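Local coordinates for protein 3-methyladenine dna-glycosylase (PDB 2JHN) that belongs to the helix-hairpin-helix superfamily of DNA repair glycosylases, joining a TATA-box-binding-protein-like sheet domain to a largely helical body, at residues W35-V40 with V77-L82; M49-S54 with V59-F64; E96-L101 with R275-Y280; S248-N253 with F282-F287. The protein carries 1 engineered substitution. All coordinates share one frame; numbering follows the deposited sequence.

Interaction 1: residues W35-V40 with V77-L82; sequences WRRAIV and VEYLGL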
# COMPACT_ATOMS: atom_id res chain seq x y z
N TRP A 35 -1.23 -1.36 15.38
CA TRP A 35 -1.44 -0.50 14.22
C TRP A 35 -2.65 0.41 14.44
O TRP A 35 -3.68 -0.05 14.97
CB TRP A 35 -1.69 -1.39 12.99
CG TRP A 35 -2.16 -0.67 11.74
CD1 TRP A 35 -1.37 -0.17 10.74
CD2 TRP A 35 -3.51 -0.39 11.36
NE1 TRP A 35 -2.16 0.42 9.78
CE2 TRP A 35 -3.47 0.30 10.13
CE3 TRP A 35 -4.76 -0.63 11.97
CZ2 TRP A 35 -4.62 0.72 9.46
CZ3 TRP A 35 -5.92 -0.19 11.30
CH2 TRP A 35 -5.84 0.47 10.05
N ARG A 36 -2.56 1.67 14.01
CA ARG A 36 -3.73 2.53 14.05
C ARG A 36 -3.74 3.64 13.02
O ARG A 36 -2.68 4.10 12.56
CB ARG A 36 -3.95 3.15 15.45
CG ARG A 36 -2.99 4.24 15.81
CD ARG A 36 -3.15 4.60 17.33
NE ARG A 36 -2.50 5.88 17.58
CZ ARG A 36 -1.24 6.02 17.98
NH1 ARG A 36 -0.47 4.97 18.23
NH2 ARG A 36 -0.75 7.24 18.14
N ARG A 37 -4.95 4.07 12.68
CA ARG A 37 -5.18 5.26 11.86
C ARG A 37 -6.61 5.72 11.98
O ARG A 37 -7.46 5.00 12.51
CB ARG A 37 -4.80 5.04 10.38
CG ARG A 37 -5.69 4.12 9.60
CD ARG A 37 -5.12 3.99 8.16
NE ARG A 37 -5.62 5.02 7.25
CZ ARG A 37 -5.09 5.28 6.04
NH1 ARG A 37 -4.03 4.61 5.59
NH2 ARG A 37 -5.62 6.23 5.29
N ALA A 38 -6.87 6.93 11.49
CA ALA A 38 -8.22 7.43 11.38
C ALA A 38 -8.67 7.07 9.97
O ALA A 38 -7.88 7.17 9.00
CB ALA A 38 -8.25 8.94 11.58
N ILE A 39 -9.90 6.58 9.85
CA ILE A 39 -10.48 6.36 8.54
C ILE A 39 -11.76 7.21 8.41
O ILE A 39 -12.44 7.48 9.41
CB ILE A 39 -10.70 4.86 8.21
CG1 ILE A 39 -11.71 4.23 9.17
CG2 ILE A 39 -9.36 4.09 8.24
CD1 ILE A 39 -12.17 2.81 8.81
N VAL A 40 -12.06 7.65 7.20
CA VAL A 40 -13.30 8.39 6.96
C VAL A 40 -14.39 7.38 6.66
O VAL A 40 -14.27 6.55 5.75
CB VAL A 40 -13.15 9.48 5.86
CG1 VAL A 40 -14.46 10.24 5.68
CG2 VAL A 40 -12.07 10.47 6.25
N VAL A 77 -9.46 -6.26 6.36
CA VAL A 77 -9.04 -7.53 5.75
C VAL A 77 -8.31 -7.25 4.42
O VAL A 77 -7.25 -7.81 4.15
CB VAL A 77 -10.24 -8.46 5.52
CG1 VAL A 77 -9.86 -9.64 4.59
CG2 VAL A 77 -10.78 -8.99 6.88
N GLU A 78 -8.90 -6.40 3.61
CA GLU A 78 -8.34 -6.05 2.30
C GLU A 78 -7.03 -5.23 2.45
O GLU A 78 -6.02 -5.47 1.74
CB GLU A 78 -9.39 -5.26 1.51
CG GLU A 78 -8.90 -4.89 0.10
CD GLU A 78 -9.84 -3.96 -0.61
OE1 GLU A 78 -10.40 -3.04 0.04
OE2 GLU A 78 -9.98 -4.12 -1.85
N TYR A 79 -7.03 -4.26 3.36
CA TYR A 79 -5.87 -3.37 3.51
C TYR A 79 -4.63 -4.08 4.11
O TYR A 79 -3.48 -3.88 3.66
CB TYR A 79 -6.25 -2.17 4.38
CG TYR A 79 -5.09 -1.23 4.66
CD1 TYR A 79 -4.68 -0.31 3.68
CD2 TYR A 79 -4.43 -1.22 5.91
CE1 TYR A 79 -3.63 0.58 3.90
CE2 TYR A 79 -3.37 -0.32 6.15
CZ TYR A 79 -3.00 0.58 5.13
OH TYR A 79 -1.96 1.49 5.29
N LEU A 80 -4.87 -4.85 5.16
CA LEU A 80 -3.78 -5.56 5.87
C LEU A 80 -3.41 -6.87 5.18
O LEU A 80 -2.37 -7.45 5.48
CB LEU A 80 -4.18 -5.82 7.34
CG LEU A 80 -4.50 -4.57 8.20
CD1 LEU A 80 -5.21 -4.96 9.51
CD2 LEU A 80 -3.24 -3.78 8.49
N GLY A 81 -4.27 -7.34 4.26
CA GLY A 81 -4.00 -8.57 3.51
C GLY A 81 -4.18 -9.83 4.38
O GLY A 81 -3.27 -10.65 4.49
N LEU A 82 -5.36 -9.98 4.99
CA LEU A 82 -5.54 -11.08 5.97
C LEU A 82 -6.16 -12.36 5.39
O LEU A 82 -6.38 -13.34 6.14
CB LEU A 82 -6.34 -10.62 7.18
CG LEU A 82 -5.80 -9.42 7.92
CD1 LEU A 82 -6.78 -8.91 8.95
CD2 LEU A 82 -4.39 -9.69 8.54
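Tyr79 meets Trp35 and Arg37 from the last turn of helix 69-80, the three side chains closing the gap between that helix and strand 34-41. Its CE2 sits 3.7 Å from CZ2 of Trp35 and 3.9 Å from the indole NE1 of the same residue. The two rings cross obliquely, with planes at 44° and the phenol centroid 5.8 Å from that of the six-membered indole ring. CG of Tyr79 stands anti to the backbone N (chi1 177°), and this throws the phenol outward from the helix toward the strand. Further out, Tyr79 OH lies 3.8 Å from Arg37 NH1, near the guanidinium plane. That is proximity rather than a bond, and it holds for one of two modelled conformers of the arginine. The polar partner of the phenol is Asp28 OD1, which also takes Trp35 NE1, so a single carboxylate oxygen fixes both aromatic groups. Arg37 itself is salt-bridged through NH2 to Glu120.

One residue on, Leu80 lays CD2 over one face of the Trp35 indole, 4.4 Å from CE2, while Phe19 also meets the indole ring. At Gly81 the chain leaves the helix with positive phi, and Leu82 N returns to Val77 O at 3.0 Å.

Packing a helix on one face of an antiparallel sheet through buried aromatic and aliphatic side chains fits the TATA-box-binding-protein-like domain. Here the packing runs up to a sodium site, for Asp28 is also one of the residues around a sodium ion.

Interaction 2: residues M49-S54 with V59-F64; sequences MAYPES and VVEGNF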
# COMPACT_ATOMS: atom_id res chain seq x y z
N MET A 49 -7.98 0.78 15.53
CA MET A 49 -6.69 0.17 15.83
C MET A 49 -6.84 -1.34 15.77
O MET A 49 -7.94 -1.88 15.93
CB MET A 49 -6.15 0.62 17.20
CG MET A 49 -6.84 -0.02 18.36
SD MET A 49 -6.44 0.78 19.91
CE MET A 49 -4.81 0.18 20.20
N ALA A 50 -5.74 -2.03 15.53
CA ALA A 50 -5.78 -3.48 15.40
C ALA A 50 -4.46 -4.09 15.85
O ALA A 50 -3.41 -3.48 15.70
CB ALA A 50 -6.11 -3.91 13.97
N TYR A 51 -4.54 -5.30 16.40
CA TYR A 51 -3.39 -5.99 16.96
C TYR A 51 -3.84 -7.44 17.19
O TYR A 51 -5.03 -7.70 17.38
CB TYR A 51 -2.93 -5.34 18.28
CG TYR A 51 -4.05 -5.24 19.31
CD1 TYR A 51 -4.28 -6.29 20.20
CD2 TYR A 51 -4.85 -4.10 19.39
CE1 TYR A 51 -5.32 -6.21 21.15
CE2 TYR A 51 -5.89 -4.01 20.34
CZ TYR A 51 -6.11 -5.08 21.22
OH TYR A 51 -7.12 -5.04 22.16
N PRO A 52 -2.89 -8.39 17.13
CA PRO A 52 -3.19 -9.80 17.30
C PRO A 52 -3.46 -10.18 18.76
O PRO A 52 -2.79 -9.68 19.67
CB PRO A 52 -1.92 -10.49 16.82
CG PRO A 52 -0.84 -9.52 17.01
CD PRO A 52 -1.46 -8.15 16.86
N GLU A 53 -4.43 -11.05 18.99
CA GLU A 53 -4.46 -11.71 20.30
C GLU A 53 -3.91 -13.14 20.21
O GLU A 53 -3.48 -13.73 21.22
CB GLU A 53 -5.81 -11.57 20.99
CG GLU A 53 -6.76 -12.68 20.75
CD GLU A 53 -8.11 -12.47 21.42
OE1 GLU A 53 -8.26 -11.66 22.37
OE2 GLU A 53 -9.05 -13.11 20.95
N SER A 54 -3.88 -13.68 18.99
CA SER A 54 -3.25 -14.98 18.69
C SER A 54 -2.85 -15.03 17.22
O SER A 54 -3.17 -14.12 16.45
CB SER A 54 -4.20 -16.14 19.00
OG SER A 54 -5.27 -16.22 18.06
N VAL A 59 -7.65 -8.55 16.90
CA VAL A 59 -8.58 -7.68 17.60
C VAL A 59 -8.60 -6.29 16.95
O VAL A 59 -7.55 -5.74 16.59
CB VAL A 59 -8.20 -7.57 19.09
CG1 VAL A 59 -9.14 -6.56 19.84
CG2 VAL A 59 -8.24 -8.95 19.72
N VAL A 60 -9.81 -5.76 16.79
CA VAL A 60 -10.04 -4.36 16.36
C VAL A 60 -10.76 -3.57 17.47
O VAL A 60 -11.74 -4.04 18.05
CB VAL A 60 -10.84 -4.27 15.04
CG1 VAL A 60 -10.92 -2.81 14.56
CG2 VAL A 60 -10.20 -5.16 13.93
N GLU A 61 -10.25 -2.38 17.74
CA GLU A 61 -10.94 -1.41 18.60
C GLU A 61 -11.08 -0.10 17.84
O GLU A 61 -10.27 0.24 16.97
CB GLU A 61 -10.14 -1.19 19.88
CG GLU A 61 -9.96 -2.43 20.75
CD GLU A 61 -9.26 -2.12 22.06
OE1 GLU A 61 -9.72 -1.22 22.79
OE2 GLU A 61 -8.24 -2.78 22.37
N GLY A 62 -12.11 0.67 18.20
CA GLY A 62 -12.34 1.95 17.55
C GLY A 62 -13.64 2.57 18.01
O GLY A 62 -14.38 1.95 18.79
N ASN A 63 -13.93 3.77 17.52
CA ASN A 63 -15.11 4.52 17.99
C ASN A 63 -16.25 4.59 16.98
O ASN A 63 -17.17 5.41 17.13
CB ASN A 63 -14.71 5.90 18.50
CG ASN A 63 -14.23 6.82 17.40
OD1 ASN A 63 -14.07 6.40 16.24
ND2 ASN A 63 -14.00 8.09 17.75
N PHE A 64 -16.19 3.74 15.95
CA PHE A 64 -17.31 3.51 15.03
C PHE A 64 -18.45 2.74 15.72
O PHE A 64 -18.27 2.16 16.80
CB PHE A 64 -16.85 2.80 13.74
CG PHE A 64 -16.07 1.52 13.98
CD1 PHE A 64 -16.72 0.29 14.08
CD2 PHE A 64 -14.67 1.55 14.09
CE1 PHE A 64 -16.00 -0.89 14.31
CE2 PHE A 64 -13.94 0.37 14.30
CZ PHE A 64 -14.60 -0.84 14.41
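Tyr51 and Glu61, diagonal neighbours on adjacent strands, join in a short hydrogen bond, the phenol OH giving its proton to OE2 at 2.5 Å. The hydroxyl meets that oxygen on its anti side, 18° out of the carboxylate plane, and OE2 in turn lies at the edge of the phenol ring. Beneath this bridge, Val59 puts CB over one face of the Tyr51 ring, 4.1 Å from its centroid, a CH-pi contact, and CG1 comes to 3.6 Å from Tyr51 CZ. The ring gets there because its CG sits between the backbone N and the carbonyl carbon (chi1 55°), which lays the phenol alongside Val59. On the same face of the sheet Met49 runs beside Glu61, CG to CB 3.8 Å.

The backbone positions all of this. Met49 with Glu61 and Tyr51 with Val59 are antiparallel hydrogen-bonded pairs, with Met49 N 2.8 Å from Glu61 O and Tyr51 N 3.0 Å from Val59 O. Between them Ala50 and Val60 form a non-hydrogen-bonded pair, CA to CA 4.5 Å, with side chains on the other face. Farther along, Glu53 lays its chain across Val59 CG2 and is salt-bridged to Arg3.

Strands 44-54 and 57-62 thus form a hairpin inside the five-stranded sheet. Strand 34-41 flanks it beyond Ala50, strand 2-5 pairs beyond Val60, and helix 69-80 packs on the Val60 face through Trp69 and Leu76.

Interaction 3: residues E96-L101 with R275-Y280; sequences EKLRML and RDILFY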
# COMPACT_ATOMS: atom_id res chain seq x y z
N GLU A 96 11.37 -22.78 -7.25
CA GLU A 96 12.48 -22.79 -6.29
C GLU A 96 12.72 -21.40 -5.66
O GLU A 96 12.88 -21.29 -4.44
CB GLU A 96 13.79 -23.26 -6.94
CG GLU A 96 14.88 -23.50 -5.88
CD GLU A 96 16.19 -24.04 -6.43
OE1 GLU A 96 16.25 -24.40 -7.62
OE2 GLU A 96 17.17 -24.08 -5.64
N LYS A 97 12.75 -20.37 -6.51
CA LYS A 97 12.95 -18.98 -6.08
C LYS A 97 11.75 -18.41 -5.30
O LYS A 97 11.95 -17.73 -4.28
CB LYS A 97 13.36 -18.12 -7.29
CG LYS A 97 14.75 -18.50 -7.88
CD LYS A 97 15.79 -18.68 -6.75
CE LYS A 97 17.21 -19.00 -7.24
NZ LYS A 97 17.28 -20.19 -8.12
N LEU A 98 10.51 -18.66 -5.74
CA LEU A 98 9.34 -18.27 -4.93
C LEU A 98 9.32 -18.93 -3.57
O LEU A 98 8.95 -18.29 -2.57
CB LEU A 98 8.02 -18.49 -5.65
CG LEU A 98 7.87 -17.69 -6.95
CD1 LEU A 98 6.51 -18.00 -7.66
CD2 LEU A 98 8.05 -16.18 -6.70
N ARG A 99 9.72 -20.21 -3.52
CA ARG A 99 9.75 -20.94 -2.26
C ARG A 99 10.75 -20.31 -1.27
O ARG A 99 10.46 -20.22 -0.08
CB ARG A 99 10.12 -22.41 -2.50
CG ARG A 99 9.88 -23.30 -1.28
CD ARG A 99 9.86 -24.78 -1.71
NE ARG A 99 11.17 -25.20 -2.17
CZ ARG A 99 11.49 -25.49 -3.44
NH1 ARG A 99 10.55 -25.43 -4.38
NH2 ARG A 99 12.74 -25.85 -3.76
N MET A 100 11.89 -19.88 -1.82
CA MET A 100 12.95 -19.13 -1.14
C MET A 100 12.45 -17.81 -0.53
O MET A 100 12.79 -17.45 0.61
CB MET A 100 14.04 -18.85 -2.17
CG MET A 100 15.40 -18.48 -1.65
SD MET A 100 16.60 -18.67 -2.98
CE MET A 100 16.88 -20.43 -2.96
N LEU A 101 11.65 -17.08 -1.31
CA LEU A 101 10.98 -15.83 -0.87
C LEU A 101 9.93 -16.11 0.20
O LEU A 101 9.87 -15.41 1.21
CB LEU A 101 10.29 -15.15 -2.06
CG LEU A 101 10.97 -14.21 -3.02
CD1 LEU A 101 9.89 -13.66 -3.94
CD2 LEU A 101 11.67 -13.08 -2.27
N ARG A 275 0.51 -10.05 -8.10
CA ARG A 275 0.29 -8.95 -7.12
C ARG A 275 0.75 -9.30 -5.68
O ARG A 275 1.27 -8.46 -4.98
CB ARG A 275 -1.18 -8.48 -7.11
CG ARG A 275 -1.35 -7.01 -6.64
CD ARG A 275 -2.83 -6.69 -6.40
NE ARG A 275 -3.27 -7.30 -5.15
CZ ARG A 275 -3.08 -6.76 -3.95
NH1 ARG A 275 -2.47 -5.58 -3.84
NH2 ARG A 275 -3.48 -7.41 -2.86
N ASP A 276 0.54 -10.55 -5.25
CA ASP A 276 1.03 -11.00 -3.95
C ASP A 276 2.54 -11.10 -3.96
O ASP A 276 3.25 -10.62 -3.07
CB ASP A 276 0.42 -12.38 -3.64
CG ASP A 276 -1.07 -12.35 -3.58
OD1 ASP A 276 -1.61 -11.88 -2.55
OD2 ASP A 276 -1.73 -12.80 -4.55
N ILE A 277 3.07 -11.72 -5.02
CA ILE A 277 4.53 -11.85 -5.14
C ILE A 277 5.23 -10.48 -5.19
O ILE A 277 6.34 -10.31 -4.69
CB ILE A 277 4.89 -12.75 -6.37
CG1 ILE A 277 4.37 -14.17 -6.11
CG2 ILE A 277 6.42 -12.70 -6.69
CD1 ILE A 277 4.27 -15.04 -7.39
N LEU A 278 4.58 -9.49 -5.80
CA LEU A 278 5.12 -8.15 -5.82
C LEU A 278 5.47 -7.63 -4.42
O LEU A 278 6.52 -7.01 -4.23
CB LEU A 278 4.08 -7.22 -6.47
CG LEU A 278 4.39 -5.72 -6.47
CD1 LEU A 278 5.62 -5.39 -7.29
CD2 LEU A 278 3.17 -4.96 -6.94
N PHE A 279 4.60 -7.86 -3.44
CA PHE A 279 4.87 -7.42 -2.05
C PHE A 279 6.09 -8.15 -1.43
O PHE A 279 6.89 -7.54 -0.71
CB PHE A 279 3.63 -7.57 -1.17
CG PHE A 279 2.61 -6.45 -1.33
CD1 PHE A 279 2.15 -6.06 -2.58
CD2 PHE A 279 2.09 -5.80 -0.19
CE1 PHE A 279 1.18 -5.03 -2.72
CE2 PHE A 279 1.12 -4.78 -0.31
CZ PHE A 279 0.67 -4.39 -1.58
N TYR A 280 6.21 -9.45 -1.72
CA TYR A 280 7.43 -10.23 -1.35
C TYR A 280 8.69 -9.66 -2.01
O TYR A 280 9.74 -9.63 -1.38
CB TYR A 280 7.27 -11.73 -1.69
CG TYR A 280 6.32 -12.46 -0.73
CD1 TYR A 280 4.94 -12.38 -0.90
CD2 TYR A 280 6.82 -13.21 0.36
CE1 TYR A 280 4.05 -13.03 -0.01
CE2 TYR A 280 5.94 -13.90 1.24
CZ TYR A 280 4.55 -13.78 1.05
OH TYR A 280 3.68 -14.40 1.90
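Leu98 faces Ile277 and Leu101 faces Tyr280 across the two helices, and the CA-CA separation falls from 8.0 Å for Leu98 and Ile277 to 6.6 Å for Leu101 and Tyr280. In the wider pair the methyl ends do the touching: Leu98 CD1 is 3.7 Å from Ile277 CD1, and Leu98 CD2 is 3.8 Å from Ile277 CG2, the side chains crossing at about a right angle. CG2 can face the leucine because it stands anti to the backbone N of Ile277, with CG1 beside that N (chi1 -64°).

Where the backbones are closer, Leu101 CD1 rests 4.0 Å from Tyr280 CB, at the root of the tyrosine rather than on its ring, and the Leu101 carbonyl O lies at the ring edge, 3.9 Å from Tyr280 CD2. The far end of that ring is held elsewhere, with OH hydrogen-bonded to Gly109 O and Phe108 meeting it edge-to-face.

Residues three apart on each helix make the two contacts, buried helix-on-helix packing that joins helix 96-104 to helix 274-287 in the largely helical part of this helix-hairpin-helix glycosylase fold.

Interaction 4: residues S248-N253 with F282-F287; sequences SRLYFN and FLYDRF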
# COMPACT_ATOMS: atom_id res chain seq x y z
N SER A 248 15.90 -9.65 -10.82
CA SER A 248 17.23 -9.94 -11.36
C SER A 248 18.08 -10.74 -10.38
O SER A 248 18.76 -11.70 -10.79
CB SER A 248 17.95 -8.65 -11.73
OG SER A 248 17.28 -8.01 -12.80
N ARG A 249 18.04 -10.35 -9.10
CA ARG A 249 18.75 -11.04 -8.01
C ARG A 249 18.24 -12.47 -7.79
O ARG A 249 19.04 -13.40 -7.57
CB ARG A 249 18.67 -10.23 -6.71
CG ARG A 249 19.70 -10.63 -5.68
CD ARG A 249 20.21 -9.43 -4.88
NE ARG A 249 21.36 -9.82 -4.06
CZ ARG A 249 21.26 -10.34 -2.84
NH1 ARG A 249 20.06 -10.52 -2.30
NH2 ARG A 249 22.34 -10.67 -2.16
N LEU A 250 16.93 -12.66 -7.90
CA LEU A 250 16.32 -13.97 -7.75
C LEU A 250 16.60 -14.94 -8.89
O LEU A 250 16.88 -16.11 -8.65
CB LEU A 250 14.80 -13.84 -7.59
CG LEU A 250 14.27 -13.59 -6.19
CD1 LEU A 250 12.77 -13.38 -6.29
CD2 LEU A 250 14.59 -14.76 -5.26
N TYR A 251 16.50 -14.46 -10.13
CA TYR A 251 16.45 -15.33 -11.29
C TYR A 251 17.62 -15.20 -12.25
O TYR A 251 17.77 -16.04 -13.16
CB TYR A 251 15.14 -15.10 -12.06
CG TYR A 251 13.90 -15.65 -11.39
CD1 TYR A 251 13.59 -17.02 -11.44
CD2 TYR A 251 13.03 -14.81 -10.71
CE1 TYR A 251 12.44 -17.53 -10.83
CE2 TYR A 251 11.87 -15.30 -10.10
CZ TYR A 251 11.58 -16.66 -10.15
OH TYR A 251 10.44 -17.15 -9.55
N PHE A 252 18.39 -14.13 -12.12
CA PHE A 252 19.42 -13.80 -13.10
C PHE A 252 20.75 -13.55 -12.42
O PHE A 252 21.60 -12.84 -12.95
CB PHE A 252 19.00 -12.59 -13.96
CG PHE A 252 17.81 -12.85 -14.86
CD1 PHE A 252 17.99 -13.29 -16.17
CD2 PHE A 252 16.50 -12.67 -14.38
CE1 PHE A 252 16.90 -13.54 -16.99
CE2 PHE A 252 15.40 -12.92 -15.20
CZ PHE A 252 15.59 -13.35 -16.51
N ASN A 253 20.89 -14.12 -11.22
CA ASN A 253 22.11 -14.00 -10.40
C ASN A 253 22.66 -12.57 -10.28
O ASN A 253 23.88 -12.35 -10.33
CB ASN A 253 23.19 -14.96 -10.92
CG ASN A 253 24.14 -15.40 -9.82
OD1 ASN A 253 23.73 -15.98 -8.82
ND2 ASN A 253 25.43 -15.14 -10.02
N PHE A 282 9.11 -6.45 -2.92
CA PHE A 282 9.41 -5.20 -2.19
C PHE A 282 10.19 -5.52 -0.90
O PHE A 282 11.17 -4.86 -0.59
CB PHE A 282 8.15 -4.42 -1.81
CG PHE A 282 7.42 -3.77 -2.97
CD1 PHE A 282 8.11 -3.25 -4.08
CD2 PHE A 282 6.04 -3.65 -2.92
CE1 PHE A 282 7.37 -2.63 -5.16
CE2 PHE A 282 5.31 -3.03 -3.95
CZ PHE A 282 5.99 -2.53 -5.08
N LEU A 283 9.72 -6.51 -0.14
CA LEU A 283 10.42 -6.88 1.09
C LEU A 283 11.87 -7.32 0.79
O LEU A 283 12.79 -6.95 1.50
CB LEU A 283 9.68 -8.00 1.82
CG LEU A 283 8.33 -7.65 2.44
CD1 LEU A 283 7.59 -8.92 2.80
CD2 LEU A 283 8.55 -6.75 3.64
N TYR A 284 12.02 -8.14 -0.24
CA TYR A 284 13.31 -8.69 -0.69
C TYR A 284 14.26 -7.58 -1.09
O TYR A 284 15.43 -7.54 -0.67
CB TYR A 284 13.07 -9.64 -1.87
CG TYR A 284 14.26 -10.49 -2.23
CD1 TYR A 284 14.66 -11.53 -1.41
CD2 TYR A 284 14.96 -10.27 -3.40
CE1 TYR A 284 15.73 -12.32 -1.74
CE2 TYR A 284 16.04 -11.06 -3.74
CZ TYR A 284 16.42 -12.08 -2.91
OH TYR A 284 17.50 -12.86 -3.23
N ASP A 285 13.75 -6.64 -1.88
CA ASP A 285 14.54 -5.48 -2.28
C ASP A 285 14.94 -4.60 -1.10
O ASP A 285 16.07 -4.08 -1.06
CB ASP A 285 13.79 -4.65 -3.32
CG ASP A 285 14.65 -3.49 -3.88
OD1 ASP A 285 15.78 -3.75 -4.40
OD2 ASP A 285 14.19 -2.33 -3.77
N ARG A 286 14.04 -4.42 -0.14
CA ARG A 286 14.31 -3.57 1.03
C ARG A 286 15.23 -4.28 2.03
O ARG A 286 16.10 -3.63 2.62
CB ARG A 286 13.01 -3.22 1.76
CG ARG A 286 12.10 -2.21 1.07
CD ARG A 286 10.84 -2.03 1.91
NE ARG A 286 9.69 -1.42 1.22
CZ ARG A 286 8.45 -1.57 1.65
NH1 ARG A 286 8.23 -2.30 2.75
NH2 ARG A 286 7.43 -0.99 1.01
N PHE A 287 15.03 -5.59 2.20
CA PHE A 287 15.61 -6.36 3.33
C PHE A 287 16.69 -7.39 2.99
O PHE A 287 17.29 -8.00 3.89
CB PHE A 287 14.52 -7.05 4.14
CG PHE A 287 13.64 -6.10 4.90
CD1 PHE A 287 14.20 -5.10 5.69
CD2 PHE A 287 12.27 -6.20 4.82
CE1 PHE A 287 13.40 -4.21 6.40
CE2 PHE A 287 11.44 -5.32 5.52
CZ PHE A 287 12.01 -4.32 6.31
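Ser248 OG is hydrogen-bonded to two groups, Arg244 O one turn back and Gln257 N beyond the helix, near the end of helix 241-251 from which Arg249 and Leu250 meet Tyr284. In the same turn Ser248 O accepts Phe252 N at 2.8 Å, just where the chain leaves helical geometry.

Tyr284 supplies the whole of the other side. Its CG is anti to the backbone N (chi1 -168°), which sends the phenol off helix 274-287 and in between the two neighbours. Leu250 approaches with CG 3.9 Å from CE2 of the tyrosine, and its CD2 is 4.0 Å from CZ. Arg249 comes across at about a right angle, CB 4.1 Å from the same CE2, before the chain bends at chi2 and carries the guanidinium to the opposite side of the ring plane from Leu250. There NH1 is 3.6 Å from Tyr284 OH, too far to count as a bond, and the guanidinium and phenol planes differ by 38°.

This is helix-to-helix packing in the helical body of a helix-hairpin-helix glycosylase, with helix 241-251 lying against the C-terminal helix. Leu250 and Tyr284 both also touch Leu101 on helix 96-104, so a third helix closes the buried end, whereas Arg249, which is exposed, lies beside Phe288 and Ser289. Tyr284 packs on Ala246 as well, one turn before Leu250. Next to it on its own helix, Asp285 is salt-bridged to Arg245, a charged tie between the same two helices.

How the interactions relate
From the N terminus, strand 34-41 comes first and interaction 1 closes its loop only when helix 69-80 ends. Nested inside that loop is interaction 2, the hairpin of strands 44-54 and 57-62. The two touch, since strand 34-41 pairs with strand 44-54, Trp35 O lying 2.9 Å from Ala50 N. Interactions 3 and 4 follow in series and cross each other: 96-101 and 248-253 come before 275-280 and 282-287, both on helix 274-287. They too touch, with Leu101 CD2 3.5 Å from Tyr284 CD1. One pair ties the sheet domain together, the other draws helices 96-104 and 241-251 onto the C-terminal helix; the centres of interactions 1 and 3 are about 23 Å apart.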